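Local coordinates for putative citrate lyase, alfa subunit (Streptococcus mutans, PDB 2HJ0), which is a putative citrate lyase alpha subunit of the CitF family, forming a two-chain assembly, each chain built round two large, mostly parallel mixed beta sheets, at residues S34-K39 against Q222-Y227; P268-G273 against E293-D298; M353-L358 against S362-L367. All coordinates share one frame; numbering follows the deposited sequence.

How the contacts relate
The three contacts follow one another along the chain. Contact 1 lies in the part of the fold holding strands 202-207 and 227-230. Contacts 2 and 3 belong with the sheet that contains strands 275-277 and 369-372. Contacts 1 and 2 are far apart, about 45 Å between centres. Contact 3 sits between them in distance: its nearest atoms are about 9 Å from contact 1 and about 7 Å from contact 2, with no touch to either. Contacts 1 and 3 are also related across the dimer, since Gln222 of contact 1 packs on Ser362 of the second subunit. Contact 2 touches no other chain of the assembly.

Contact 1: S34-K39 against Q222-Y227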
ATOM      1  N   SER A  34       2.321  -3.698  14.196  1.00 17.64           N
ATOM      2  CA  SER A  34       1.200  -4.599  14.413  1.00 16.65           C
ATOM      3  C   SER A  34       1.046  -5.567  13.231  1.00 16.22           C
ATOM      4  O   SER A  34       1.294  -5.197  12.090  1.00 15.57           O
ATOM      5  CB  SER A  34      -0.066  -3.753  14.586  1.00 15.04           C
ATOM      6  OG  SER A  34      -1.248  -4.533  14.542  1.00 17.67           O
ATOM      7  N   SER A  35       0.670  -6.809  13.504  1.00 16.85           N
ATOM      8  CA  SER A  35       0.437  -7.783  12.433  1.00 17.92           C
ATOM      9  C   SER A  35      -1.012  -8.260  12.611  1.00 18.53           C
ATOM     10  O   SER A  35      -1.521  -8.324  13.733  1.00 19.00           O
ATOM     11  CB  SER A  35       1.404  -8.974  12.526  1.00 17.00           C
ATOM     12  OG  SER A  35       1.173  -9.740  13.699  1.00 20.27           O
ATOM     13  N   ARG A  36      -1.664  -8.606  11.507  1.00 18.24           N
ATOM     14  CA  ARG A  36      -3.052  -9.033  11.540  1.00 17.99           C
ATOM     15  C   ARG A  36      -3.226 -10.533  11.359  1.00 18.24           C
ATOM     16  O   ARG A  36      -2.314 -11.217  10.908  1.00 17.11           O
ATOM     17  CB  ARG A  36      -3.829  -8.279  10.453  1.00 18.15           C
ATOM     18  CG  ARG A  36      -3.158  -8.364   9.107  1.00 16.68           C
ATOM     19  CD  ARG A  36      -3.647  -7.341   8.095  1.00 17.07           C
ATOM     20  NE  ARG A  36      -2.866  -7.505   6.862  1.00 17.68           N
ATOM     21  CZ  ARG A  36      -3.376  -7.585   5.637  1.00 16.51           C
ATOM     22  NH1 ARG A  36      -2.564  -7.748   4.597  1.00 17.38           N
ATOM     23  NH2 ARG A  36      -4.688  -7.499   5.452  1.00 15.35           N
ATOM     24  N   GLN A  37      -4.405 -11.027  11.739  1.00 19.47           N
ATOM     25  CA  GLN A  37      -4.764 -12.439  11.614  1.00 20.48           C
ATOM     26  C   GLN A  37      -5.539 -12.617  10.315  1.00 20.41           C
ATOM     27  O   GLN A  37      -6.759 -12.418  10.267  1.00 20.48           O
ATOM     28  CB  GLN A  37      -5.632 -12.871  12.789  1.00 20.76           C
ATOM     29  CG  GLN A  37      -4.859 -13.344  13.984  1.00 22.78           C
ATOM     30  CD  GLN A  37      -4.447 -14.797  13.871  1.00 24.98           C
ATOM     31  OE1 GLN A  37      -3.667 -15.288  14.685  1.00 26.45           O
ATOM     32  NE2 GLN A  37      -4.979 -15.497  12.868  1.00 26.31           N
ATOM     33  N   VAL A  38      -4.805 -12.995   9.274  1.00 19.42           N
ATOM     34  CA  VAL A  38      -5.346 -13.199   7.939  1.00 19.06           C
ATOM     35  C   VAL A  38      -6.067 -14.527   7.717  1.00 19.82           C
ATOM     36  O   VAL A  38      -5.582 -15.575   8.133  1.00 19.42           O
ATOM     37  CB  VAL A  38      -4.221 -13.113   6.906  1.00 19.14           C
ATOM     38  CG1 VAL A  38      -4.770 -13.317   5.508  1.00 19.71           C
ATOM     39  CG2 VAL A  38      -3.523 -11.778   7.033  1.00 21.24           C
ATOM     40  N   LYS A  39      -7.224 -14.472   7.061  1.00 19.94           N
ATOM     41  CA  LYS A  39      -7.977 -15.676   6.738  1.00 20.28           C
ATOM     42  C   LYS A  39      -7.858 -15.882   5.229  1.00 19.46           C
ATOM     43  O   LYS A  39      -8.535 -15.221   4.443  1.00 18.83           O
ATOM     44  CB  LYS A  39      -9.449 -15.530   7.128  1.00 23.93           C
ATOM     45  CG  LYS A  39      -9.701 -15.487   8.633  1.00 28.30           C
ATOM     46  CD  LYS A  39     -11.194 -15.375   8.946  1.00 30.57           C
ATOM     47  CE  LYS A  39     -11.498 -15.700  10.412  1.00 31.30           C
ATOM     48  NZ  LYS A  39     -12.978 -15.672  10.676  1.00 32.73           N
ATOM     49  N   GLN A 222      -7.867  -5.710  -2.935  1.00  9.30           N
ATOM     50  CA  GLN A 222      -8.626  -6.915  -2.617  1.00 10.10           C
ATOM     51  C   GLN A 222      -7.903  -7.716  -1.527  1.00  9.93           C
ATOM     52  O   GLN A 222      -8.540  -8.442  -0.758  1.00  9.09           O
ATOM     53  CB  GLN A 222      -8.798  -7.771  -3.886  1.00 10.48           C
ATOM     54  CG  GLN A 222      -7.457  -8.139  -4.556  1.00 10.42           C
ATOM     55  CD  GLN A 222      -7.588  -8.680  -5.967  1.00  9.11           C
ATOM     56  OE1 GLN A 222      -8.094  -7.997  -6.844  1.00  9.78           O
ATOM     57  NE2 GLN A 222      -7.114  -9.904  -6.192  1.00  8.03           N
ATOM     58  N   THR A 223      -6.580  -7.554  -1.451  1.00  8.87           N
ATOM     59  CA  THR A 223      -5.773  -8.268  -0.469  1.00  9.08           C
ATOM     60  C   THR A 223      -5.965  -7.802   0.963  1.00  9.66           C
ATOM     61  O   THR A 223      -5.434  -8.415   1.893  1.00 10.48           O
ATOM     62  CB  THR A 223      -4.278  -8.176  -0.795  1.00  9.94           C
ATOM     63  OG1 THR A 223      -3.939  -6.816  -1.082  1.00  9.79           O
ATOM     64  CG2 THR A 223      -3.933  -9.060  -1.977  1.00  9.10           C
ATOM     65  N   ASP A 224      -6.718  -6.725   1.152  1.00  9.63           N
ATOM     66  CA  ASP A 224      -6.983  -6.228   2.500  1.00  9.76           C
ATOM     67  C   ASP A 224      -8.449  -6.408   2.864  1.00 10.36           C
ATOM     68  O   ASP A 224      -8.837  -6.132   3.990  1.00 11.53           O
ATOM     69  CB  ASP A 224      -6.647  -4.739   2.611  1.00  8.73           C
ATOM     70  CG  ASP A 224      -5.156  -4.468   2.620  1.00 10.39           C
ATOM     71  OD1 ASP A 224      -4.368  -5.435   2.772  1.00 11.66           O
ATOM     72  OD2 ASP A 224      -4.765  -3.274   2.491  1.00  9.43           O
ATOM     73  N   VAL A 225      -9.252  -6.883   1.921  1.00  9.76           N
ATOM     74  CA  VAL A 225     -10.681  -7.016   2.158  1.00  9.17           C
ATOM     75  C   VAL A 225     -11.151  -8.453   2.335  1.00  9.42           C
ATOM     76  O   VAL A 225     -10.666  -9.352   1.665  1.00 10.72           O
ATOM     77  CB  VAL A 225     -11.445  -6.344   0.994  1.00  7.97           C
ATOM     78  CG1 VAL A 225     -12.933  -6.399   1.224  1.00  7.91           C
ATOM     79  CG2 VAL A 225     -10.965  -4.899   0.846  1.00  5.08           C
ATOM     80  N   ASP A 226     -12.094  -8.680   3.241  1.00  9.05           N
ATOM     81  CA  ASP A 226     -12.586 -10.027   3.449  1.00  9.82           C
ATOM     82  C   ASP A 226     -13.960 -10.215   2.837  1.00  9.32           C
ATOM     83  O   ASP A 226     -14.227 -11.224   2.187  1.00  9.27           O
ATOM     84  CB  ASP A 226     -12.625 -10.362   4.950  1.00 11.29           C
ATOM     85  CG  ASP A 226     -11.237 -10.413   5.568  1.00 13.08           C
ATOM     86  OD1 ASP A 226     -10.522 -11.423   5.374  1.00 13.98           O
ATOM     87  OD2 ASP A 226     -10.854  -9.426   6.234  1.00 13.92           O
ATOM     88  N   TYR A 227     -14.826  -9.230   3.029  1.00  9.17           N
ATOM     89  CA  TYR A 227     -16.187  -9.325   2.517  1.00  9.96           C
ATOM     90  C   TYR A 227     -16.679  -8.012   1.928  1.00  9.68           C
ATOM     91  O   TYR A 227     -16.253  -6.924   2.337  1.00  9.53           O
ATOM     92  CB  TYR A 227     -17.126  -9.760   3.647  1.00  9.06           C
ATOM     93  CG  TYR A 227     -16.840 -11.141   4.190  1.00  9.75           C
ATOM     94  CD1 TYR A 227     -17.046 -12.268   3.404  1.00 11.36           C
ATOM     95  CD2 TYR A 227     -16.384 -11.327   5.495  1.00 11.67           C
ATOM     96  CE1 TYR A 227     -16.812 -13.556   3.903  1.00 12.06           C
ATOM     97  CE2 TYR A 227     -16.144 -12.621   6.008  1.00 12.87           C
ATOM     98  CZ  TYR A 227     -16.366 -13.728   5.197  1.00 12.49           C
ATOM     99  OH  TYR A 227     -16.165 -15.001   5.670  1.00 13.51           O
TER
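Lys39 and Asp226 mark the closest backbone approach, with their CA atoms 8.0 Å apart, and the pieces 36-39 and 223-226 run 70° apart. Across them lies a long salt bridge between Arg36 NH2 and Asp224 OD1, at 3.4 Å. The guanidinium and carboxylate planes stand 89° apart, so the two groups do not pair flat, side by side. Arg36 reaches across because its chain is extended from CG to NE. Thr223 O lies at the guanidinium edge, in its plane, 3.7 Å from Arg36 NH2. The stronger partner of Arg36 is Glu33 of the second subunit, which meets its NE, so the arginine's charge is probably divided between the two acids. Lys39 meets Asp226 more loosely: Lys39 O is 4.4 Å from Asp226 OD1. The other oxygen, Asp226 OD2, accepts from Val203 N and pairs with Lys360 of the second subunit. Strand 37-38 forms an antiparallel ladder with a strand of that subunit, so the sheet continues across the interface. Within the same chain, Asp224 touches Ala197 of helix 191-199, and Asp226 and Tyr227 bond to strand 202-207 where strand 227-230 begins beside it.

Contact 2: P268-G273 against E293-D298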
ATOM      1  N   PRO A 268      10.761  33.364   7.110  1.00 14.38           N
ATOM      2  CA  PRO A 268      11.979  32.874   6.457  1.00 14.71           C
ATOM      3  C   PRO A 268      11.737  31.549   5.735  1.00 14.44           C
ATOM      4  O   PRO A 268      12.679  30.853   5.392  1.00 15.38           O
ATOM      5  CB  PRO A 268      12.938  32.701   7.625  1.00 13.43           C
ATOM      6  CG  PRO A 268      12.014  32.205   8.685  1.00 14.49           C
ATOM      7  CD  PRO A 268      10.837  33.153   8.568  1.00 13.01           C
ATOM      8  N   TYR A 269      10.475  31.210   5.503  1.00 14.81           N
ATOM      9  CA  TYR A 269      10.139  29.954   4.843  1.00 14.90           C
ATOM     10  C   TYR A 269       9.462  30.240   3.508  1.00 15.63           C
ATOM     11  O   TYR A 269       9.295  29.349   2.665  1.00 16.50           O
ATOM     12  CB  TYR A 269       9.208  29.140   5.735  1.00 13.27           C
ATOM     13  CG  TYR A 269       9.742  28.910   7.132  1.00 13.69           C
ATOM     14  CD1 TYR A 269      10.723  27.947   7.378  1.00 12.32           C
ATOM     15  CD2 TYR A 269       9.261  29.658   8.214  1.00 13.68           C
ATOM     16  CE1 TYR A 269      11.210  27.726   8.676  1.00 13.90           C
ATOM     17  CE2 TYR A 269       9.741  29.450   9.516  1.00 14.69           C
ATOM     18  CZ  TYR A 269      10.715  28.479   9.741  1.00 14.74           C
ATOM     19  OH  TYR A 269      11.178  28.251  11.019  1.00 13.65           O
ATOM     20  N   TYR A 270       9.064  31.492   3.323  1.00 14.08           N
ATOM     21  CA  TYR A 270       8.412  31.902   2.092  1.00 13.04           C
ATOM     22  C   TYR A 270       9.442  32.132   0.994  1.00 13.21           C
ATOM     23  O   TYR A 270      10.144  33.147   0.970  1.00 12.71           O
ATOM     24  CB  TYR A 270       7.601  33.176   2.319  1.00 12.34           C
ATOM     25  CG  TYR A 270       6.967  33.703   1.063  1.00  9.32           C
ATOM     26  CD1 TYR A 270       7.452  34.839   0.437  1.00  7.61           C
ATOM     27  CD2 TYR A 270       5.896  33.035   0.484  1.00  8.46           C
ATOM     28  CE1 TYR A 270       6.885  35.298  -0.743  1.00  7.59           C
ATOM     29  CE2 TYR A 270       5.319  33.476  -0.689  1.00  7.50           C
ATOM     30  CZ  TYR A 270       5.817  34.612  -1.306  1.00  8.08           C
ATOM     31  OH  TYR A 270       5.254  35.055  -2.487  1.00  6.40           O
ATOM     32  N   LYS A 271       9.524  31.161   0.093  1.00 13.60           N
ATOM     33  CA  LYS A 271      10.443  31.195  -1.034  1.00 11.98           C
ATOM     34  C   LYS A 271      10.010  30.112  -2.011  1.00 12.75           C
ATOM     35  O   LYS A 271       9.098  29.329  -1.727  1.00 12.14           O
ATOM     36  CB  LYS A 271      11.885  30.964  -0.552  1.00 11.36           C
ATOM     37  CG  LYS A 271      12.065  29.760   0.370  1.00 11.76           C
ATOM     38  CD  LYS A 271      13.528  29.458   0.674  1.00 10.22           C
ATOM     39  CE  LYS A 271      13.636  28.158   1.482  1.00 13.03           C
ATOM     40  NZ  LYS A 271      14.946  27.437   1.378  1.00 12.15           N
ATOM     41  N   GLU A 272      10.644  30.068  -3.170  1.00 13.90           N
ATOM     42  CA  GLU A 272      10.288  29.070  -4.170  1.00 15.04           C
ATOM     43  C   GLU A 272      10.278  27.649  -3.582  1.00 14.01           C
ATOM     44  O   GLU A 272      11.176  27.287  -2.830  1.00 14.21           O
ATOM     45  CB  GLU A 272      11.282  29.153  -5.325  1.00 16.49           C
ATOM     46  CG  GLU A 272      10.964  28.246  -6.478  1.00 18.01           C
ATOM     47  CD  GLU A 272       9.632  28.576  -7.107  1.00 19.11           C
ATOM     48  OE1 GLU A 272       9.201  29.740  -7.015  1.00 18.82           O
ATOM     49  OE2 GLU A 272       9.024  27.671  -7.710  1.00 20.75           O
ATOM     50  N   GLY A 273       9.247  26.870  -3.911  1.00 13.70           N
ATOM     51  CA  GLY A 273       9.129  25.496  -3.435  1.00 14.87           C
ATOM     52  C   GLY A 273       8.824  25.260  -1.959  1.00 14.39           C
ATOM     53  O   GLY A 273       9.294  24.290  -1.374  1.00 14.71           O
ATOM     54  N   GLU A 293      -2.302  36.011  -3.991  1.00 28.75           N
ATOM     55  CA  GLU A 293      -1.996  37.337  -4.499  1.00 29.79           C
ATOM     56  C   GLU A 293      -0.508  37.638  -4.332  1.00 29.08           C
ATOM     57  O   GLU A 293       0.156  38.060  -5.272  1.00 28.53           O
ATOM     58  CB  GLU A 293      -2.828  38.375  -3.744  1.00 32.76           C
ATOM     59  CG  GLU A 293      -2.831  39.769  -4.357  1.00 37.18           C
ATOM     60  CD  GLU A 293      -3.446  40.816  -3.431  1.00 39.08           C
ATOM     61  OE1 GLU A 293      -4.606  40.619  -2.996  1.00 39.75           O
ATOM     62  OE2 GLU A 293      -2.771  41.835  -3.144  1.00 40.11           O
ATOM     63  N   GLN A 294       0.016  37.413  -3.137  1.00 29.41           N
ATOM     64  CA  GLN A 294       1.425  37.664  -2.887  1.00 30.01           C
ATOM     65  C   GLN A 294       2.307  36.722  -3.670  1.00 29.53           C
ATOM     66  O   GLN A 294       3.405  37.091  -4.074  1.00 29.38           O
ATOM     67  CB  GLN A 294       1.740  37.533  -1.400  1.00 31.50           C
ATOM     68  CG  GLN A 294       1.850  38.867  -0.673  1.00 33.06           C
ATOM     69  CD  GLN A 294       3.172  39.557  -0.922  1.00 33.20           C
ATOM     70  OE1 GLN A 294       3.567  39.774  -2.066  1.00 32.89           O
ATOM     71  NE2 GLN A 294       3.867  39.908   0.156  1.00 34.69           N
HETATM   72  N   MSE A 295       1.841  35.498  -3.875  1.00 29.77           N
HETATM   73  CA  MSE A 295       2.630  34.530  -4.625  1.00 30.00           C
HETATM   74  C   MSE A 295       2.667  34.926  -6.087  1.00 29.62           C
HETATM   75  O   MSE A 295       3.626  34.615  -6.792  1.00 28.90           O
HETATM   76  CB  MSE A 295       2.041  33.131  -4.499  1.00 31.01           C
HETATM   77  CG  MSE A 295       2.192  32.506  -3.122  1.00 32.94           C
HETATM   78 SE   MSE A 295       1.131  30.881  -2.939  1.00 34.83          SE
HETATM   79  CE  MSE A 295       2.282  29.686  -3.966  1.00 33.19           C
ATOM     80  N   ILE A 296       1.611  35.599  -6.541  1.00 28.94           N
ATOM     81  CA  ILE A 296       1.537  36.046  -7.920  1.00 27.27           C
ATOM     82  C   ILE A 296       2.430  37.280  -8.105  1.00 27.64           C
ATOM     83  O   ILE A 296       3.189  37.338  -9.062  1.00 26.32           O
ATOM     84  CB  ILE A 296       0.077  36.347  -8.332  1.00 25.21           C
ATOM     85  CG1 ILE A 296      -0.725  35.053  -8.380  1.00 23.10           C
ATOM     86  CG2 ILE A 296       0.045  36.994  -9.699  1.00 26.59           C
ATOM     87  CD1 ILE A 296      -2.193  35.245  -8.661  1.00 21.71           C
ATOM     88  N   LYS A 297       2.353  38.246  -7.189  1.00 29.10           N
ATOM     89  CA  LYS A 297       3.186  39.445  -7.273  1.00 31.90           C
ATOM     90  C   LYS A 297       4.627  38.992  -7.493  1.00 32.96           C
ATOM     91  O   LYS A 297       5.312  39.458  -8.411  1.00 32.31           O
ATOM     92  CB  LYS A 297       3.115  40.266  -5.978  1.00 33.79           C
ATOM     93  CG  LYS A 297       1.720  40.790  -5.610  1.00 36.70           C
ATOM     94  CD  LYS A 297       1.752  41.666  -4.345  1.00 37.93           C
ATOM     95  CE  LYS A 297       0.341  42.031  -3.873  1.00 39.20           C
ATOM     96  NZ  LYS A 297      -0.467  42.735  -4.922  1.00 38.68           N
ATOM     97  N   ASP A 298       5.076  38.088  -6.624  1.00 33.29           N
ATOM     98  CA  ASP A 298       6.408  37.508  -6.712  1.00 33.72           C
ATOM     99  C   ASP A 298       6.200  36.382  -7.716  1.00 34.43           C
ATOM    100  O   ASP A 298       5.085  36.173  -8.178  1.00 35.93           O
ATOM    101  CB  ASP A 298       6.841  36.937  -5.354  1.00 34.45           C
ATOM    102  CG  ASP A 298       6.726  37.955  -4.222  1.00 35.13           C
ATOM    103  OD1 ASP A 298       7.289  39.060  -4.353  1.00 36.42           O
ATOM    104  OD2 ASP A 298       6.071  37.653  -3.198  1.00 35.20           O
TER
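Tyr270 points its ring end-on at the last turn of helix 282-297, and its hydroxyl lands between Gln294, Met295 and Asp298. The Tyr270 CB already points at the helix, and chi1 of 177° sets CG anti to the backbone N, which carries the hydroxyl on to the helix end. Its OH donates to Asp298 OD2 at 2.8 Å. The acceptor lies in the plane of the ring, at its edge, and receives the proton on its anti lone pair. Ring and carboxylate planes are 59° apart. The same oxygen also borders the CE1 corner, with Asp298 OD2 3.5 Å from Tyr270 CE1. The other corner meets Met295, a selenomethionine: Tyr270 CE2 is 4.1 Å from Met295 CG, which also lies near the ring plane. The ring therefore has a polar neighbour by its CE1 corner and an apolar one by its CE2 corner. Gln294 O is 3.2 Å from Tyr270 OH but is already the acceptor for the backbone N of Asp298. Around the group, Ile300 touches both Tyr270 and Met295, and Thr265 of helix 251-265 touches Tyr270 and Gln294. Asp298 is the first residue to leave the helix, at an end where a negative charge is usually disfavoured. The phenol proton probably eases that charge, and the bond ties the loop before strand 275-277 to this helix end.

Contact 3: M353-L358 against S362-L367; sequences MYASPL and SVINQL
Met353 and Val363 hold the tight part of this contact together through a backbone bond. Val363 N donates to Met353 O at 2.8 Å, nearly along the C=O axis. Ser362 CA turns its hydrogen to the same oxygen, a CA-H...O contact. One residue on, Ile364 N bonds weakly to Tyr354 O at 3.4 Å, though the N-H points almost straight at it (171°). Side chains close in round these links. The selenomethionine Met353 crosses Val363 at about a right angle; the bend at its last torsion brings Met353 CE to 3.6 Å from Val363 CG1. Tyr354 offers its ring to two branches: Val363 CG2 lies at the edge, near the plane, 3.8 Å from Tyr354 CD1, while Ile364 CG2 comes in obliquely, 3.5 Å from Tyr354 CE1. Ile364 has CG1 between the backbone N and the carbonyl carbon (chi1 62°), which takes CD1 over to Ala355 CB at 3.5 Å. That same CB covers one face of the Tyr354 ring, toward its rim. Leu306, from a loop, and Thr403, of helix 400-406, close round Tyr354 and Ile364.

The packing thins beyond Ala355. Ser356 reaches Ser362 CB only through its carbonyl, and its OG accepts from Leu358 N in an ST turn. Pro357 and Leu358 are partly exposed and turn to helix 148-157 instead. On the other segment, the partly exposed Asn365 and Gln366 pack on Tyr175 of the second subunit.

The core is largely apolar, and several of its polar atoms have partners: the tyrosine hydroxyl bonds to Gln277, and two successive carbonyls of helix 351-355 take N-H groups from the 3-10 segment 363-365, the second only weakly. The chain thus folds back from the helix toward strand 369-372.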
HETATM    1  N   MSE A 353       0.885   7.845   6.667  1.00 11.45           N
HETATM    2  CA  MSE A 353       1.892   8.586   5.927  1.00 12.95           C
HETATM    3  C   MSE A 353       1.694  10.072   6.193  1.00 13.11           C
HETATM    4  O   MSE A 353       2.636  10.877   6.104  1.00 12.52           O
HETATM    5  CB  MSE A 353       1.753   8.329   4.436  1.00 15.55           C
HETATM    6  CG  MSE A 353       2.876   8.955   3.634  1.00 21.03           C
HETATM    7 SE   MSE A 353       2.682   8.520   1.784  1.00 29.74          SE
HETATM    8  CE  MSE A 353       3.296  10.156   1.006  1.00 24.59           C
ATOM      9  N   TYR A 354       0.449  10.417   6.524  1.00 12.79           N
ATOM     10  CA  TYR A 354       0.051  11.788   6.799  1.00 12.49           C
ATOM     11  C   TYR A 354       0.636  12.412   8.053  1.00 11.52           C
ATOM     12  O   TYR A 354       1.470  13.310   7.953  1.00 10.81           O
ATOM     13  CB  TYR A 354      -1.488  11.908   6.839  1.00 13.01           C
ATOM     14  CG  TYR A 354      -1.987  13.286   7.240  1.00 14.91           C
ATOM     15  CD1 TYR A 354      -1.465  14.429   6.645  1.00 16.38           C
ATOM     16  CD2 TYR A 354      -2.944  13.449   8.240  1.00 15.22           C
ATOM     17  CE1 TYR A 354      -1.869  15.698   7.034  1.00 18.55           C
ATOM     18  CE2 TYR A 354      -3.358  14.725   8.642  1.00 17.06           C
ATOM     19  CZ  TYR A 354      -2.809  15.848   8.034  1.00 18.65           C
ATOM     20  OH  TYR A 354      -3.166  17.128   8.426  1.00 21.18           O
ATOM     21  N   ALA A 355       0.228  11.943   9.227  1.00 10.39           N
ATOM     22  CA  ALA A 355       0.718  12.581  10.440  1.00 11.82           C
ATOM     23  C   ALA A 355       1.157  11.710  11.614  1.00 11.72           C
ATOM     24  O   ALA A 355       1.054  12.128  12.766  1.00 11.55           O
ATOM     25  CB  ALA A 355      -0.320  13.569  10.910  1.00  9.90           C
ATOM     26  N   SER A 356       1.680  10.524  11.336  1.00 12.01           N
ATOM     27  CA  SER A 356       2.098   9.644  12.409  1.00 12.79           C
ATOM     28  C   SER A 356       3.447   9.992  12.976  1.00 13.47           C
ATOM     29  O   SER A 356       4.430  10.109  12.257  1.00 15.43           O
ATOM     30  CB  SER A 356       2.139   8.196  11.953  1.00 14.27           C
ATOM     31  OG  SER A 356       2.785   7.397  12.922  1.00 14.21           O
ATOM     32  N   PRO A 357       3.514  10.148  14.299  1.00 13.67           N
ATOM     33  CA  PRO A 357       4.773  10.482  14.961  1.00 12.54           C
ATOM     34  C   PRO A 357       5.739   9.287  15.014  1.00 12.55           C
ATOM     35  O   PRO A 357       6.935   9.469  15.183  1.00 13.73           O
ATOM     36  CB  PRO A 357       4.318  10.944  16.341  1.00 12.34           C
ATOM     37  CG  PRO A 357       3.125  10.076  16.597  1.00 13.32           C
ATOM     38  CD  PRO A 357       2.399  10.078  15.263  1.00 13.46           C
ATOM     39  N   LEU A 358       5.222   8.074  14.848  1.00 12.85           N
ATOM     40  CA  LEU A 358       6.059   6.885  14.879  1.00 13.68           C
ATOM     41  C   LEU A 358       6.073   6.148  13.565  1.00 14.53           C
ATOM     42  O   LEU A 358       5.567   5.033  13.466  1.00 17.43           O
ATOM     43  CB  LEU A 358       5.588   5.919  15.954  1.00 14.51           C
ATOM     44  CG  LEU A 358       6.029   6.244  17.370  1.00 14.54           C
ATOM     45  CD1 LEU A 358       5.615   5.110  18.290  1.00 15.53           C
ATOM     46  CD2 LEU A 358       7.534   6.435  17.392  1.00 13.85           C
ATOM     47  N   SER A 362       6.532  11.134   7.861  1.00  9.22           N
ATOM     48  CA  SER A 362       5.213  11.638   7.519  1.00 10.61           C
ATOM     49  C   SER A 362       5.312  12.888   6.653  1.00 10.70           C
ATOM     50  O   SER A 362       6.301  13.604   6.727  1.00  9.98           O
ATOM     51  CB  SER A 362       4.466  11.990   8.791  1.00 10.82           C
ATOM     52  OG  SER A 362       5.040  13.160   9.352  1.00 15.64           O
ATOM     53  N   VAL A 363       4.281  13.172   5.859  1.00 11.25           N
ATOM     54  CA  VAL A 363       4.334  14.347   4.998  1.00 12.35           C
ATOM     55  C   VAL A 363       4.354  15.656   5.792  1.00 12.63           C
ATOM     56  O   VAL A 363       5.066  16.597   5.430  1.00 13.33           O
ATOM     57  CB  VAL A 363       3.166  14.378   3.975  1.00 12.19           C
ATOM     58  CG1 VAL A 363       3.214  13.140   3.091  1.00 10.17           C
ATOM     59  CG2 VAL A 363       1.836  14.443   4.698  1.00 16.14           C
ATOM     60  N   ILE A 364       3.604  15.722   6.882  1.00 12.57           N
ATOM     61  CA  ILE A 364       3.582  16.947   7.673  1.00 15.17           C
ATOM     62  C   ILE A 364       4.983  17.289   8.192  1.00 17.35           C
ATOM     63  O   ILE A 364       5.247  18.394   8.685  1.00 16.75           O
ATOM     64  CB  ILE A 364       2.647  16.822   8.873  1.00 14.39           C
ATOM     65  CG1 ILE A 364       3.162  15.702   9.789  1.00 15.46           C
ATOM     66  CG2 ILE A 364       1.230  16.594   8.394  1.00 13.08           C
ATOM     67  CD1 ILE A 364       2.526  15.673  11.166  1.00 14.11           C
ATOM     68  N   ASN A 365       5.881  16.318   8.093  1.00 19.17           N
ATOM     69  CA  ASN A 365       7.253  16.510   8.525  1.00 20.20           C
ATOM     70  C   ASN A 365       7.994  17.352   7.483  1.00 19.72           C
ATOM     71  O   ASN A 365       9.097  17.852   7.725  1.00 18.31           O
ATOM     72  CB  ASN A 365       7.923  15.157   8.679  1.00 24.72           C
ATOM     73  CG  ASN A 365       8.856  15.111   9.854  1.00 28.57           C
ATOM     74  OD1 ASN A 365       9.158  14.033  10.367  1.00 32.41           O
ATOM     75  ND2 ASN A 365       9.326  16.282  10.299  1.00 29.03           N
ATOM     76  N   GLN A 366       7.370  17.506   6.318  1.00 17.75           N
ATOM     77  CA  GLN A 366       7.951  18.292   5.256  1.00 16.44           C
ATOM     78  C   GLN A 366       7.148  19.561   5.078  1.00 15.80           C
ATOM     79  O   GLN A 366       7.319  20.294   4.111  1.00 17.24           O
ATOM     80  CB  GLN A 366       7.963  17.488   3.965  1.00 17.27           C
ATOM     81  CG  GLN A 366       8.705  16.172   4.101  1.00 18.64           C
ATOM     82  CD  GLN A 366      10.134  16.357   4.559  1.00 19.01           C
ATOM     83  OE1 GLN A 366      10.709  15.475   5.199  1.00 19.31           O
ATOM     84  NE2 GLN A 366      10.719  17.503   4.226  1.00 18.42           N
ATOM     85  N   LEU A 367       6.282  19.834   6.035  1.00 14.70           N
ATOM     86  CA  LEU A 367       5.446  21.010   5.972  1.00 15.40           C
ATOM     87  C   LEU A 367       6.162  22.253   6.530  1.00 16.40           C
ATOM     88  O   LEU A 367       6.672  22.224   7.649  1.00 18.06           O
ATOM     89  CB  LEU A 367       4.174  20.712   6.753  1.00 14.67           C
ATOM     90  CG  LEU A 367       2.996  21.666   6.648  1.00 16.11           C
ATOM     91  CD1 LEU A 367       2.556  21.833   5.195  1.00 15.14           C
ATOM     92  CD2 LEU A 367       1.863  21.110   7.499  1.00 15.75           C
TER